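Local coordinates for protein beta-galactoside alpha-2,6-sialyltransferase (Photobacterium sp., PDB 2Z4T) that probably transfers sialic acid from a CMP-linked donor to galactosides in alpha-2,6 linkage, and binds CMP and lactose in a cleft of its GT-B fold, at residues S116-D122 and A145-W151; L194-S200 and V222-D228; S450-T454 and V485-I491. All coordinates share one frame; numbering follows the deposited sequence.

Interaction 1: residues S116-D122 and A145-W151; sequences SLEVYVD and AQRYIAW
Strands 116-122 and 146-151 form a beta-alpha-beta crossover through helix 126-141, pairing in parallel from Leu117 with Gln146 to Asp122 with Trp151. The ladder is regular: Glu118 N donates to Gln146 O (2.9 Å), Glu118 O accepts from Tyr148 N, and Tyr120 and Asp122 continue the series with Tyr148 and Ala150. On the face that carries Leu117, Val119 and Tyr148, the leucine turns its CG away from its own backbone nitrogen (chi1 -168°), bringing CD1 over the centre of the Tyr148 ring, 3.6 Å from the centroid; the branch lays a methyl flat on the ring face, where apolar C-H meets the pi cloud in a CH-pi contact. Phe169 meets the same ring edge-to-face.

The other face holds a buried charge pair. Glu118 and Arg147 run side by side, and Arg147 NE makes a salt bridge to Glu118 OE2 at 2.7 Å, bent at the hydrogen (133°), with the two flat groups turned 60° apart. Tyr120 OH donates to Glu118 OE2 as well (2.6 Å), from the opposite face of the carboxylate. Ser138 binds both Glu118 OE1 and Arg147 NH2, tying the helix to both strands. Asp122, a magnesium ligand in another structure of this protein, lies near the bound magnesium here without bonding it, held by Thr128, Ala124 and Asn201. Gripped by arginine and phenol, the buried Glu118 carboxylate probably stays ionised.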
# COMPACT_ATOMS: atom_id res chain seq x y z
N SER A 116 -8.73 -16.06 -8.18
CA SER A 116 -8.31 -14.67 -8.30
C SER A 116 -6.92 -14.42 -7.71
O SER A 116 -6.45 -15.11 -6.78
CB SER A 116 -9.34 -13.74 -7.67
OG SER A 116 -9.30 -13.86 -6.26
N LEU A 117 -6.27 -13.43 -8.28
CA LEU A 117 -4.93 -13.06 -7.88
C LEU A 117 -4.90 -11.54 -7.68
O LEU A 117 -5.59 -10.76 -8.40
CB LEU A 117 -3.95 -13.52 -8.94
CG LEU A 117 -2.45 -13.49 -8.63
CD1 LEU A 117 -2.14 -14.37 -7.44
CD2 LEU A 117 -1.65 -13.93 -9.85
N GLU A 118 -4.15 -11.14 -6.66
CA GLU A 118 -3.88 -9.74 -6.38
C GLU A 118 -2.39 -9.60 -6.23
O GLU A 118 -1.80 -10.29 -5.40
CB GLU A 118 -4.55 -9.32 -5.09
CG GLU A 118 -6.05 -9.17 -5.17
CD GLU A 118 -6.66 -8.91 -3.81
OE1 GLU A 118 -7.88 -8.68 -3.74
OE2 GLU A 118 -5.90 -8.96 -2.80
N VAL A 119 -1.79 -8.74 -7.06
CA VAL A 119 -0.34 -8.51 -7.06
C VAL A 119 -0.04 -7.06 -6.62
O VAL A 119 -0.65 -6.11 -7.12
CB VAL A 119 0.25 -8.80 -8.44
CG1 VAL A 119 1.76 -8.63 -8.44
CG2 VAL A 119 -0.12 -10.21 -8.93
N TYR A 120 0.89 -6.90 -5.68
CA TYR A 120 1.24 -5.58 -5.15
C TYR A 120 2.74 -5.37 -5.14
O TYR A 120 3.47 -6.15 -4.51
CB TYR A 120 0.75 -5.44 -3.71
CG TYR A 120 -0.71 -5.79 -3.43
CD1 TYR A 120 -1.66 -4.78 -3.32
CD2 TYR A 120 -1.11 -7.12 -3.23
CE1 TYR A 120 -2.99 -5.07 -3.05
CE2 TYR A 120 -2.44 -7.43 -2.94
CZ TYR A 120 -3.38 -6.38 -2.85
OH TYR A 120 -4.69 -6.64 -2.57
N VAL A 121 3.21 -4.32 -5.82
CA VAL A 121 4.64 -4.10 -5.96
C VAL A 121 5.02 -2.67 -5.61
O VAL A 121 4.46 -1.69 -6.16
CB VAL A 121 5.14 -4.43 -7.40
CG1 VAL A 121 6.67 -4.40 -7.48
CG2 VAL A 121 4.61 -5.80 -7.88
N ASP A 122 5.99 -2.54 -4.71
CA ASP A 122 6.55 -1.26 -4.36
C ASP A 122 7.82 -1.40 -3.53
O ASP A 122 7.96 -2.31 -2.71
CB ASP A 122 5.51 -0.42 -3.58
CG ASP A 122 6.08 0.91 -3.11
OD1 ASP A 122 6.70 1.62 -3.93
OD2 ASP A 122 5.94 1.23 -1.92
N ALA A 145 -9.06 -14.96 -2.69
CA ALA A 145 -7.97 -14.34 -3.47
C ALA A 145 -6.61 -14.75 -2.92
O ALA A 145 -6.44 -14.86 -1.70
CB ALA A 145 -8.10 -12.82 -3.49
N GLN A 146 -5.67 -15.01 -3.83
CA GLN A 146 -4.26 -15.22 -3.50
C GLN A 146 -3.55 -13.88 -3.65
O GLN A 146 -3.89 -13.09 -4.54
CB GLN A 146 -3.60 -16.22 -4.46
CG GLN A 146 -3.85 -17.71 -4.17
CD GLN A 146 -3.42 -18.15 -2.76
OE1 GLN A 146 -4.08 -19.00 -2.15
NE2 GLN A 146 -2.33 -17.59 -2.25
N ARG A 147 -2.54 -13.64 -2.82
CA ARG A 147 -1.89 -12.34 -2.81
C ARG A 147 -0.38 -12.45 -2.90
O ARG A 147 0.26 -13.17 -2.14
CB ARG A 147 -2.32 -11.54 -1.58
CG ARG A 147 -3.81 -11.37 -1.52
CD ARG A 147 -4.26 -10.41 -0.41
NE ARG A 147 -5.71 -10.34 -0.47
CZ ARG A 147 -6.52 -11.21 0.13
NH1 ARG A 147 -6.02 -12.17 0.89
NH2 ARG A 147 -7.84 -11.09 -0.02
N TYR A 148 0.17 -11.72 -3.86
CA TYR A 148 1.59 -11.70 -4.11
C TYR A 148 2.09 -10.29 -3.88
O TYR A 148 1.54 -9.33 -4.44
CB TYR A 148 1.89 -12.08 -5.56
CG TYR A 148 1.56 -13.49 -5.99
CD1 TYR A 148 1.21 -14.46 -5.07
CD2 TYR A 148 1.63 -13.85 -7.34
CE1 TYR A 148 0.91 -15.76 -5.47
CE2 TYR A 148 1.35 -15.13 -7.75
CZ TYR A 148 0.99 -16.09 -6.81
OH TYR A 148 0.70 -17.36 -7.22
N ILE A 149 3.13 -10.17 -3.06
CA ILE A 149 3.76 -8.89 -2.80
C ILE A 149 5.22 -8.92 -3.21
O ILE A 149 5.88 -9.98 -3.18
CB ILE A 149 3.65 -8.50 -1.31
CG1 ILE A 149 4.45 -9.45 -0.41
CG2 ILE A 149 2.19 -8.39 -0.89
CD1 ILE A 149 4.44 -9.09 1.09
N ALA A 150 5.73 -7.76 -3.61
CA ALA A 150 7.16 -7.57 -3.71
C ALA A 150 7.39 -6.20 -3.12
O ALA A 150 7.18 -5.18 -3.79
CB ALA A 150 7.63 -7.64 -5.15
N TRP A 151 7.75 -6.20 -1.84
CA TRP A 151 7.84 -4.98 -1.02
C TRP A 151 9.26 -4.78 -0.53
O TRP A 151 9.98 -5.73 -0.24
CB TRP A 151 6.94 -5.07 0.22
CG TRP A 151 5.46 -4.79 0.00
CD1 TRP A 151 4.88 -4.21 -1.09
CD2 TRP A 151 4.39 -5.06 0.93
NE1 TRP A 151 3.51 -4.12 -0.92
CE2 TRP A 151 3.19 -4.62 0.31
CE3 TRP A 151 4.33 -5.62 2.21
CZ2 TRP A 151 1.94 -4.73 0.95
CZ3 TRP A 151 3.09 -5.74 2.84
CH2 TRP A 151 1.91 -5.28 2.21

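Interaction 2: residues L194-S200 and V222-D228; sequences LNVKLSS and VTVTNID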
# COMPACT_ATOMS: atom_id res chain seq x y z
N LEU A 194 -9.11 -16.80 -14.55
CA LEU A 194 -8.34 -16.09 -13.52
C LEU A 194 -8.62 -14.60 -13.56
O LEU A 194 -8.42 -13.95 -14.60
CB LEU A 194 -6.83 -16.36 -13.66
CG LEU A 194 -5.93 -15.85 -12.52
CD1 LEU A 194 -6.20 -16.60 -11.18
CD2 LEU A 194 -4.44 -15.91 -12.89
N ASN A 195 -9.11 -14.07 -12.45
CA ASN A 195 -9.18 -12.63 -12.24
C ASN A 195 -7.88 -12.14 -11.60
O ASN A 195 -7.43 -12.68 -10.59
CB ASN A 195 -10.38 -12.24 -11.38
CG ASN A 195 -11.70 -12.38 -12.13
OD1 ASN A 195 -11.76 -12.32 -13.37
ND2 ASN A 195 -12.77 -12.57 -11.38
N VAL A 196 -7.26 -11.13 -12.23
CA VAL A 196 -6.04 -10.51 -11.68
C VAL A 196 -6.25 -9.03 -11.37
O VAL A 196 -6.76 -8.26 -12.20
CB VAL A 196 -4.83 -10.66 -12.64
CG1 VAL A 196 -3.61 -9.95 -12.09
CG2 VAL A 196 -4.52 -12.12 -12.89
N LYS A 197 -5.90 -8.64 -10.14
CA LYS A 197 -5.72 -7.22 -9.81
C LYS A 197 -4.22 -6.91 -9.68
O LYS A 197 -3.45 -7.73 -9.18
CB LYS A 197 -6.40 -6.90 -8.50
CG LYS A 197 -7.88 -6.69 -8.64
CD LYS A 197 -8.52 -6.80 -7.27
CE LYS A 197 -9.58 -5.72 -7.02
NZ LYS A 197 -9.02 -4.52 -6.31
N LEU A 198 -3.82 -5.74 -10.16
CA LEU A 198 -2.43 -5.34 -10.08
C LEU A 198 -2.34 -3.99 -9.39
O LEU A 198 -3.22 -3.13 -9.56
CB LEU A 198 -1.77 -5.25 -11.46
CG LEU A 198 -1.70 -6.51 -12.34
CD1 LEU A 198 -1.16 -6.16 -13.70
CD2 LEU A 198 -0.88 -7.65 -11.71
N SER A 199 -1.27 -3.82 -8.61
CA SER A 199 -1.06 -2.60 -7.88
C SER A 199 0.42 -2.22 -7.88
O SER A 199 1.29 -3.05 -7.59
CB SER A 199 -1.57 -2.73 -6.44
OG SER A 199 -1.51 -1.47 -5.77
N SER A 200 0.69 -0.95 -8.17
CA SER A 200 2.05 -0.48 -8.20
C SER A 200 2.22 0.95 -7.75
O SER A 200 1.30 1.78 -7.91
CB SER A 200 2.66 -0.61 -9.59
OG SER A 200 3.94 -0.01 -9.64
N VAL A 222 -7.26 -15.19 -18.64
CA VAL A 222 -7.04 -14.21 -17.56
C VAL A 222 -7.63 -12.82 -17.81
O VAL A 222 -7.48 -12.25 -18.89
CB VAL A 222 -5.60 -14.24 -16.91
CG1 VAL A 222 -4.75 -15.32 -17.48
CG2 VAL A 222 -4.90 -12.90 -16.98
N THR A 223 -8.33 -12.30 -16.82
CA THR A 223 -8.88 -10.98 -16.93
C THR A 223 -8.22 -10.07 -15.88
O THR A 223 -8.28 -10.33 -14.68
CB THR A 223 -10.40 -10.99 -16.79
OG1 THR A 223 -10.92 -11.92 -17.75
CG2 THR A 223 -10.99 -9.60 -17.08
N VAL A 224 -7.56 -9.03 -16.38
CA VAL A 224 -7.01 -8.01 -15.52
C VAL A 224 -8.16 -7.10 -15.15
O VAL A 224 -8.55 -6.25 -15.93
CB VAL A 224 -5.87 -7.25 -16.23
CG1 VAL A 224 -5.19 -6.27 -15.26
CG2 VAL A 224 -4.85 -8.25 -16.80
N THR A 225 -8.71 -7.28 -13.95
CA THR A 225 -9.92 -6.54 -13.60
C THR A 225 -9.65 -5.11 -13.15
O THR A 225 -10.53 -4.26 -13.26
CB THR A 225 -10.79 -7.28 -12.57
OG1 THR A 225 -10.12 -7.34 -11.30
CG2 THR A 225 -11.12 -8.70 -13.06
N ASN A 226 -8.44 -4.85 -12.66
CA ASN A 226 -8.06 -3.51 -12.16
C ASN A 226 -6.56 -3.33 -11.99
O ASN A 226 -5.84 -4.28 -11.60
CB ASN A 226 -8.76 -3.19 -10.81
CG ASN A 226 -8.44 -1.77 -10.30
OD1 ASN A 226 -8.96 -0.78 -10.82
ND2 ASN A 226 -7.57 -1.69 -9.27
N ILE A 227 -6.09 -2.12 -12.28
CA ILE A 227 -4.75 -1.69 -11.92
C ILE A 227 -4.87 -0.47 -11.02
O ILE A 227 -5.47 0.54 -11.39
CB ILE A 227 -3.87 -1.37 -13.15
CG1 ILE A 227 -3.92 -2.54 -14.16
CG2 ILE A 227 -2.45 -1.06 -12.71
CD1 ILE A 227 -3.09 -2.34 -15.40
N ASP A 228 -4.31 -0.59 -9.82
CA ASP A 228 -4.22 0.52 -8.86
C ASP A 228 -2.84 1.15 -8.94
O ASP A 228 -1.82 0.46 -8.92
CB ASP A 228 -4.43 0.01 -7.44
CG ASP A 228 -5.89 -0.14 -7.08
OD1 ASP A 228 -6.73 0.59 -7.66
OD2 ASP A 228 -6.18 -0.99 -6.18
O HOH W 1 -5.77 -3.49 -8.34
O HOH W 2 -3.82 -2.12 -4.33
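Strands 194-200 and 222-228 run parallel, their axes 4.6 Å apart at closest and 7° off alignment. Thr223 N donates to Leu194 O, Val196 N to Thr223 O (2.8 Å) and Thr225 N to Val196 O. Val196 pairs with Val224 but Leu198 with Ile227, so the second strand holds one extra residue: a beta bulge, where Thr225 leaves extended geometry (psi -24°). Pairing resumes with Leu198 N to Asn226 O at 2.9 Å and closes with Ser200 N to Asp228 O.

These strands belong to the crossover through helix 205-216, whose Leu213 packs on Leu198 and Leu209 on Ile227. On that apolar face Val196 CG2 lies 4.2 Å from Val222 CG2, both beta-branched residues, which suit extended strands. The opposite face is polar and hydrated. Asn195 OD1 meets Thr225 CG2 at 3.7 Å, the side chains crossing at about a right angle. Asn226, its amide anti to the backbone nitrogen (chi1 -178°), points ND2 at Asp228 OD1, 2.9 Å away, from above the carboxylate plane; ND2 also donates to a water that reaches Leu198 O. A second water lies 2.8 Å from Ser199 OG and 3.2 Å from Asp228 OD2. Gln131, on helix 126-141, also bonds to Ser199 OG.

Interaction 3: residues S450-T454 and V485-I491; sequences SLYFT and VMIKLGI. With C5P (cytidine-5'-monophosphate), chain C.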
# COMPACT_ATOMS: atom_id res chain seq x y z
N SER A 450 6.98 13.96 1.60
CA SER A 450 5.63 13.58 1.20
C SER A 450 4.66 13.58 2.38
O SER A 450 3.45 13.80 2.22
CB SER A 450 5.63 12.21 0.55
OG SER A 450 6.65 12.12 -0.44
N LEU A 451 5.18 13.35 3.58
CA LEU A 451 4.30 13.26 4.74
C LEU A 451 3.57 14.59 4.96
O LEU A 451 2.40 14.60 5.37
CB LEU A 451 5.07 12.75 5.98
CG LEU A 451 6.04 13.70 6.69
CD1 LEU A 451 5.30 14.60 7.69
CD2 LEU A 451 7.20 12.93 7.37
N TYR A 452 4.23 15.71 4.63
CA TYR A 452 3.61 17.04 4.71
C TYR A 452 2.57 17.33 3.63
O TYR A 452 1.88 18.37 3.71
CB TYR A 452 4.67 18.16 4.76
CG TYR A 452 5.48 18.07 6.04
CD1 TYR A 452 4.92 18.42 7.28
CD2 TYR A 452 6.79 17.58 6.02
CE1 TYR A 452 5.65 18.32 8.44
CE2 TYR A 452 7.53 17.48 7.19
CZ TYR A 452 6.96 17.84 8.40
OH TYR A 452 7.70 17.73 9.57
N PHE A 453 2.46 16.45 2.63
CA PHE A 453 1.39 16.59 1.66
C PHE A 453 0.05 16.23 2.30
O PHE A 453 -1.02 16.62 1.78
CB PHE A 453 1.63 15.71 0.41
CG PHE A 453 2.74 16.21 -0.53
CD1 PHE A 453 2.54 16.21 -1.91
CD2 PHE A 453 3.97 16.65 -0.03
CE1 PHE A 453 3.54 16.65 -2.79
CE2 PHE A 453 4.98 17.10 -0.89
CZ PHE A 453 4.75 17.10 -2.29
N THR A 454 0.09 15.53 3.44
CA THR A 454 -1.10 14.92 4.04
C THR A 454 -1.42 15.41 5.47
O THR A 454 -2.58 15.65 5.78
CB THR A 454 -0.97 13.40 4.05
OG1 THR A 454 -0.76 12.93 2.71
CG2 THR A 454 -2.20 12.73 4.64
N VAL A 485 6.19 22.78 -5.96
CA VAL A 485 5.03 21.91 -5.66
C VAL A 485 4.26 22.47 -4.44
O VAL A 485 3.01 22.45 -4.43
CB VAL A 485 5.36 20.44 -5.66
CG1 VAL A 485 4.14 19.62 -5.30
CG2 VAL A 485 5.86 20.06 -7.07
N MET A 486 4.92 22.84 -3.34
CA MET A 486 4.61 22.36 -2.02
C MET A 486 4.01 23.76 -1.65
O MET A 486 3.03 23.89 -0.90
CB MET A 486 5.81 22.01 -1.15
CG MET A 486 6.06 20.51 -1.09
SD MET A 486 6.94 20.01 0.37
CE MET A 486 8.55 19.89 -0.24
N ILE A 487 4.59 24.79 -2.27
CA ILE A 487 3.99 26.11 -2.32
C ILE A 487 2.63 26.07 -3.01
O ILE A 487 1.65 26.53 -2.44
CB ILE A 487 4.89 27.15 -3.02
CG1 ILE A 487 6.13 27.48 -2.19
CG2 ILE A 487 4.11 28.44 -3.31
CD1 ILE A 487 7.23 28.15 -2.99
N LYS A 488 2.57 25.53 -4.23
CA LYS A 488 1.31 25.46 -4.98
C LYS A 488 0.21 24.74 -4.23
O LYS A 488 -0.96 25.11 -4.34
CB LYS A 488 1.50 24.75 -6.32
CG LYS A 488 1.18 25.59 -7.50
CD LYS A 488 -0.28 26.02 -7.49
CE LYS A 488 -0.57 26.97 -8.66
NZ LYS A 488 0.21 28.23 -8.61
N LEU A 489 0.59 23.70 -3.50
CA LEU A 489 -0.34 22.93 -2.70
C LEU A 489 -0.75 23.63 -1.40
O LEU A 489 -1.58 23.11 -0.64
CB LEU A 489 0.26 21.55 -2.38
CG LEU A 489 0.50 20.62 -3.57
CD1 LEU A 489 1.30 19.42 -3.09
CD2 LEU A 489 -0.82 20.18 -4.13
N GLY A 490 -0.19 24.81 -1.15
CA GLY A 490 -0.52 25.58 0.04
C GLY A 490 0.07 25.00 1.30
O GLY A 490 -0.39 25.28 2.39
N ILE A 491 1.10 24.17 1.17
CA ILE A 491 1.72 23.57 2.34
C ILE A 491 2.62 24.59 3.01
O ILE A 491 2.72 24.69 4.21
CB ILE A 491 2.49 22.32 1.95
CG1 ILE A 491 1.50 21.28 1.41
CG2 ILE A 491 3.28 21.80 3.16
CD1 ILE A 491 2.12 20.17 0.61
O3P C5P C . 10.20 11.88 2.76
P C5P C . 9.50 11.22 1.63
O1P C5P C . 10.46 10.21 1.01
O2P C5P C . 8.79 12.20 0.73
O5' C5P C . 8.31 10.42 2.29
C5' C5P C . 7.59 9.41 1.61
C4' C5P C . 6.85 8.64 2.70
O4' C5P C . 7.80 8.05 3.61
C3' C5P C . 5.99 9.52 3.59
O3' C5P C . 4.67 9.68 3.10
C2' C5P C . 5.94 8.70 4.86
O2' C5P C . 5.10 7.56 4.69
C1' C5P C . 7.31 8.11 4.96
N1 C5P C . 8.15 8.92 5.83
C2 C5P C . 8.04 8.76 7.24
N3 C5P C . 8.83 9.49 8.08
C4 C5P C . 9.72 10.39 7.58
C5 C5P C . 9.86 10.56 6.19
C6 C5P C . 9.05 9.80 5.32
O2 C5P C . 7.23 7.97 7.73
N4 C5P C . 10.50 11.08 8.45
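Behind the phosphate side of the CMP pocket, the turn 450-454 packs on the end of helix 481-488, and Phe453 carries most of the contact. Its ring projects among four aliphatic or thioether side chains. Ile491 CD1 lies over one face, 4.0 Å from Phe453 CD2, while Leu489 CD1 approaches Phe453 CE1 to 3.6 Å and Val485 CG1 comes close to the same atom. The Met486 and Phe453 side chains cross at about a right angle: Met486 CG is 3.6 Å from Phe453 CE2, and the sulfur makes an oblique Met-aromatic contact. Chi1 of Phe453 (-73°) sets the ring opposite its own carbonyl carbon, and a flat, unsubstituted aromatic fits among these partners without a polar group to satisfy.

Ile491 reaches this position because the helix ends in a Schellman motif, where Gly490 takes a positive phi of 73° and the chain turns back; Ile491 CD1 also touches Tyr452 O at 3.6 Å. Outside the pair, Arg294 binds the carbonyls of both Phe453 and Leu489.

At the start of the turn, Ser450 N donates to the phosphate oxygen O2P of CMP (2.7 Å, 167°), and Leu451 CD2 packs 3.6 Å from base atom C4. One short turn therefore meets two partners: Ser450 N holds the phosphate and Leu451 lies against the base, while Phe453, further along, packs its apolar ring on the helix end.

Interactions 1 and 2 are parts of one sheet: strands 116-122 and 194-200 are neighbours, probably bonded from Leu117 N to Asn195 O (2.7 Å), and Leu198 packs on Val119. Both rest on backbone ladders, but interaction 1 is buried and keeps a salt bridge on one face, whereas interaction 2, nearer the surface, has waters and amides there and tolerates a bulge. Interaction 3 sits about 30 and 31 Å from interactions 1 and 2, centre to centre, beside the separate six-stranded parallel sheet; also buried, it joins turn to helix end mainly by apolar side-chain packing, without direct hydrogen bonds between the segments. The two sheets fit the paired domains of a GT-B fold, with Asp122, beside a magnesium site, in one and CMP-binding Ser450 in the other.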